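Side-chain contacts in surface glycoprotein (Trypanosoma brucei, PDB 5KLH), which is of unknown molecular function but, as a procyclic-stage membrane protein with a bilobed ectodomain, possibly acts as a surface sensor: residues F99-S103 and S104-G108; G31-D35 and V36-V40. All coordinates share one frame; numbering follows the deposited sequence.

Contact 1 of 2, residues F99-S103 and S104-G108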
loop_
_atom_site.group_PDB
_atom_site.type_symbol
_atom_site.label_atom_id
_atom_site.label_comp_id
_atom_site.label_asym_id
_atom_site.label_seq_id
_atom_site.Cartn_x
_atom_site.Cartn_y
_atom_site.Cartn_z
ATOM N N PHE A 99 18.473 -1.039 8.786
ATOM C CA PHE A 99 18.792 -2.091 9.744
ATOM C C PHE A 99 18.970 -1.464 11.117
ATOM O O PHE A 99 19.843 -0.616 11.317
ATOM C CB PHE A 99 20.060 -2.851 9.335
ATOM C CG PHE A 99 20.374 -4.018 10.235
ATOM C CD1 PHE A 99 21.103 -3.837 11.401
ATOM C CD2 PHE A 99 19.929 -5.288 9.911
ATOM C CE1 PHE A 99 21.380 -4.910 12.235
ATOM C CE2 PHE A 99 20.202 -6.363 10.733
ATOM C CZ PHE A 99 20.937 -6.165 11.901
ATOM N N SER A 100 18.115 -1.869 12.055
ATOM C CA SER A 100 18.205 -1.428 13.442
ATOM C C SER A 100 18.637 -2.622 14.277
ATOM O O SER A 100 18.060 -3.705 14.152
ATOM C CB SER A 100 16.864 -0.893 13.943
ATOM O OG SER A 100 16.353 0.104 13.072
ATOM N N CYS A 101 19.659 -2.443 15.103
ATOM C CA CYS A 101 20.125 -3.560 15.916
ATOM C C CYS A 101 19.167 -3.749 17.079
ATOM O O CYS A 101 19.024 -2.864 17.924
ATOM C CB CYS A 101 21.549 -3.327 16.419
ATOM S SG CYS A 101 22.183 -4.673 17.448
ATOM N N SER A 102 18.512 -4.904 17.102
ATOM C CA SER A 102 17.569 -5.252 18.158
ATOM C C SER A 102 18.035 -6.525 18.842
ATOM O O SER A 102 18.889 -7.223 18.307
ATOM C CB SER A 102 16.181 -5.450 17.578
ATOM O OG SER A 102 16.189 -6.577 16.728
ATOM N N SER A 103 17.452 -6.850 19.990
ATOM C CA SER A 103 17.889 -8.039 20.720
ATOM C C SER A 103 17.768 -9.293 19.871
ATOM O O SER A 103 18.594 -10.204 19.996
ATOM C CB SER A 103 17.092 -8.213 22.019
ATOM O OG SER A 103 17.412 -7.184 22.942
ATOM N N SER A 104 16.771 -9.324 18.986
ATOM C CA SER A 104 16.469 -10.515 18.190
ATOM C C SER A 104 17.628 -10.906 17.282
ATOM O O SER A 104 17.797 -12.074 16.965
ATOM C CB SER A 104 15.202 -10.306 17.361
ATOM O OG SER A 104 15.376 -9.261 16.422
ATOM N N GLN A 105 18.425 -9.928 16.863
ATOM C CA GLN A 105 19.555 -10.228 15.987
ATOM C C GLN A 105 20.894 -9.846 16.595
ATOM O O GLN A 105 21.879 -9.664 15.872
ATOM C CB GLN A 105 19.375 -9.522 14.648
ATOM C CG GLN A 105 18.245 -10.091 13.813
ATOM C CD GLN A 105 18.056 -9.330 12.528
ATOM O OE1 GLN A 105 18.054 -8.092 12.522
ATOM N NE2 GLN A 105 17.903 -10.058 11.426
ATOM N N CYS A 106 20.922 -9.746 17.920
ATOM C CA CYS A 106 22.086 -9.249 18.652
ATOM C C CYS A 106 22.906 -10.408 19.188
ATOM O O CYS A 106 22.354 -11.334 19.760
ATOM C CB CYS A 106 21.634 -8.344 19.806
ATOM S SG CYS A 106 22.718 -6.951 20.173
ATOM N N SER A 107 24.222 -10.358 18.981
ATOM C CA SER A 107 25.137 -11.403 19.442
ATOM C C SER A 107 25.942 -10.953 20.658
ATOM O O SER A 107 26.532 -9.870 20.654
ATOM C CB SER A 107 26.089 -11.805 18.312
ATOM O OG SER A 107 27.228 -12.489 18.817
ATOM N N GLY A 108 25.995 -11.804 21.680
ATOM C CA GLY A 108 26.706 -11.469 22.905
ATOM C C GLY A 108 25.814 -11.368 24.133
ATOM O O GLY A 108 24.654 -11.793 24.129
HETATM O O HOH W 1 17.743 -6.387 14.535
#

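Contact 2 of 2, residues G31-D35 and V36-V40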
loop_
_atom_site.group_PDB
_atom_site.type_symbol
_atom_site.label_atom_id
_atom_site.label_comp_id
_atom_site.label_asym_id
_atom_site.label_seq_id
_atom_site.Cartn_x
_atom_site.Cartn_y
_atom_site.Cartn_z
ATOM N N GLY A 31 -17.374 9.504 -13.100
ATOM C CA GLY A 31 -16.799 10.819 -12.893
ATOM C C GLY A 31 -15.436 10.920 -13.551
ATOM O O GLY A 31 -15.198 10.312 -14.599
ATOM N N THR A 32 -14.536 11.686 -12.940
ATOM C CA THR A 32 -13.200 11.889 -13.503
ATOM C C THR A 32 -12.103 11.843 -12.452
ATOM O O THR A 32 -12.335 12.134 -11.279
ATOM C CB THR A 32 -13.076 13.241 -14.250
ATOM O OG1 THR A 32 -13.532 14.299 -13.397
ATOM C CG2 THR A 32 -13.888 13.243 -15.537
ATOM N N PHE A 33 -10.905 11.483 -12.899
ATOM C CA PHE A 33 -9.684 11.641 -12.127
ATOM C C PHE A 33 -8.829 12.642 -12.893
ATOM O O PHE A 33 -8.397 12.348 -14.001
ATOM C CB PHE A 33 -8.929 10.314 -11.957
ATOM C CG PHE A 33 -9.605 9.321 -11.041
ATOM C CD1 PHE A 33 -9.431 9.392 -9.662
ATOM C CD2 PHE A 33 -10.369 8.289 -11.562
ATOM C CE1 PHE A 33 -10.042 8.457 -8.817
ATOM C CE2 PHE A 33 -10.973 7.359 -10.726
ATOM C CZ PHE A 33 -10.807 7.433 -9.364
ATOM N N SER A 34 -8.599 13.814 -12.307
ATOM C CA SER A 34 -7.866 14.885 -12.974
ATOM C C SER A 34 -8.331 15.036 -14.430
ATOM O O SER A 34 -7.513 15.023 -15.361
ATOM C CB SER A 34 -6.358 14.626 -12.911
ATOM O OG SER A 34 -5.922 14.666 -11.560
ATOM N N ASP A 35 -9.653 15.145 -14.585
ATOM C CA ASP A 35 -10.337 15.355 -15.861
ATOM C C ASP A 35 -10.279 14.167 -16.818
ATOM O O ASP A 35 -10.776 14.257 -17.944
ATOM C CB ASP A 35 -9.782 16.595 -16.552
ATOM C CG ASP A 35 -9.846 17.811 -15.673
ATOM O OD1 ASP A 35 -10.940 18.091 -15.138
ATOM O OD2 ASP A 35 -8.795 18.458 -15.489
ATOM N N VAL A 36 -9.711 13.044 -16.383
ATOM C CA VAL A 36 -9.791 11.837 -17.208
ATOM C C VAL A 36 -11.012 11.008 -16.809
ATOM O O VAL A 36 -11.241 10.765 -15.625
ATOM C CB VAL A 36 -8.519 10.973 -17.091
ATOM C CG1 VAL A 36 -8.623 9.749 -18.005
ATOM C CG2 VAL A 36 -7.289 11.783 -17.456
ATOM N N LYS A 37 -11.806 10.582 -17.791
ATOM C CA LYS A 37 -13.041 9.851 -17.503
ATOM C C LYS A 37 -12.784 8.558 -16.731
ATOM O O LYS A 37 -11.963 7.743 -17.147
ATOM C CB LYS A 37 -13.782 9.510 -18.796
ATOM C CG LYS A 37 -15.110 8.811 -18.553
ATOM C CD LYS A 37 -15.865 8.593 -19.856
ATOM C CE LYS A 37 -17.237 8.015 -19.571
ATOM N NZ LYS A 37 -18.080 7.909 -20.800
ATOM N N ALA A 38 -13.500 8.372 -15.628
ATOM C CA ALA A 38 -13.368 7.162 -14.814
ATOM C C ALA A 38 -14.250 6.028 -15.325
ATOM O O ALA A 38 -15.288 6.263 -15.944
ATOM C CB ALA A 38 -13.715 7.464 -13.372
ATOM N N THR A 39 -13.856 4.796 -15.020
ATOM C CA THR A 39 -14.623 3.634 -15.409
ATOM C C THR A 39 -14.755 2.727 -14.210
ATOM O O THR A 39 -13.751 2.370 -13.613
ATOM C CB THR A 39 -13.936 2.864 -16.563
ATOM O OG1 THR A 39 -13.721 3.747 -17.670
ATOM C CG2 THR A 39 -14.788 1.683 -17.005
ATOM N N VAL A 40 -15.981 2.369 -13.848
ATOM C CA VAL A 40 -16.194 1.406 -12.779
ATOM C C VAL A 40 -15.830 0.012 -13.265
ATOM O O VAL A 40 -16.314 -0.438 -14.307
ATOM C CB VAL A 40 -17.659 1.422 -12.290
ATOM C CG1 VAL A 40 -17.893 0.342 -11.226
ATOM C CG2 VAL A 40 -17.988 2.784 -11.738
HETATM O O HOH W 2 -17.337 8.094 -15.699
#

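Contact 1 of 2, residues F99-S103 and S104-G108
Gln105 folds back over the chain that precedes it, bringing its amide oxygen OE1 to 3.3 Å from CE2 of the Phe99 ring. The approach is oblique, and ring and amide planes differ by only 24°. This same oxygen takes a proton from a water lying 2.7 Å from Gln105 OE1, which gives its other proton to Ser100 O and accepts one from Ser102 OG. A single water thus satisfies a backbone carbonyl and the amide oxygen of Gln105 on either side of the turn, and is itself held by three bonds.

Ser102 OG reaches the water because its first torsion of 66° sets it between the backbone N and the carbonyl carbon. Ser102 OG also lies 2.8 Å from Ser104 OG, roughly at a right angle to the water; Ser104 OG can donate to it, although that proton has a second acceptor within range. The backbone bonds are local and follow one another round the bend at Ser103 and Ser104: Gln105 N donates to Ser102 O (3.1 Å) and Cys106 N to Ser103 O at 3.2 Å.

Across the bend, Cys101 SG lies 3.6 Å from Cys106 SG without a covalent link. Each is oxidised with a different partner, Cys101 with Cys115 and Cys106 with Cys113, so the two disulfides touch. The Phe99 ring also meets His119, and Lys118 of helix 116-128 touches both Phe99 and Gln105. With two successive i to i+3 bonds, Ser103 and Ser104 form a short 3-10 turn after strand 85-100, at the start of a small loop held by two nested disulfides.

Contact 2 of 2, residues G31-D35 and V36-V40
Phe33 and Val36 face each other as a hydrogen-bonded antiparallel pair, and backbone bonds do most of the joining here. Phe33 N donates to Val36 O at 2.8 Å, in the carbonyl plane. The return bond, from Val36 N to Phe33 O, is equally short (2.8 Å), closes the turn through Ser34 and Asp35, and has its donor above the plane of the Phe33 carbonyl. Farther along, Ala38 N gives a nearly straight bond of 171° to Gly31 O. The reciprocal link between these two residues runs through a water, which accepts from Gly31 N and donates to Ala38 O (2.8 Å), so the ladder continues by way of solvent. Between the two pairs, Thr32 CA makes a CA-H...O contact of 3.1 Å with Val36 O.

The apolar side-chain contact, Phe33 with Ala38, lies on the face that carries Phe33 and Val36. Phe33 has CG anti to its carbonyl carbon (chi1 -70°), which lays the ring along the hairpin so that CE2 comes within 3.8 Å of Ala38 CB. Beyond the hairpin the same ring reaches Ile79 of strand 72-79 and Val200 and Leu202 of strand 197-204.

Thr32 and Lys37 form the non-hydrogen-bonded pair; their side chains diverge, and Thr32 CG2 passes 4.0 Å from Lys37 CA.

At the bend, Ser34 OG is bonded to backbone atoms of Val74 and Lys76, tying the turn to strand 72-79. Both turn residues have positive phi, as a type I' turn demands, and the whole is a tight two-residue beta hairpin joining strands 31-33 and 36-47.

In the fold
From the N terminus, contact 2 comes first, where the chain after helix 12-20 doubles back to start the main sheet. Strand 36-47 then pairs with strand 51-63, while strand 31-33 lies against strand 72-79. That strand in turn pairs with the long strand 85-100, at whose far end contact 1 closes the turn leading toward helix 116-128. The two contacts are therefore in series, neither nested nor crossed, and each closes its own local bend. The nearest atoms of contact 1 and contact 2 are about 35 Å apart. Both reach the same sheet, on opposite sides of the chain's centre, consistent with placement toward opposite ends of the bilobed ectodomain.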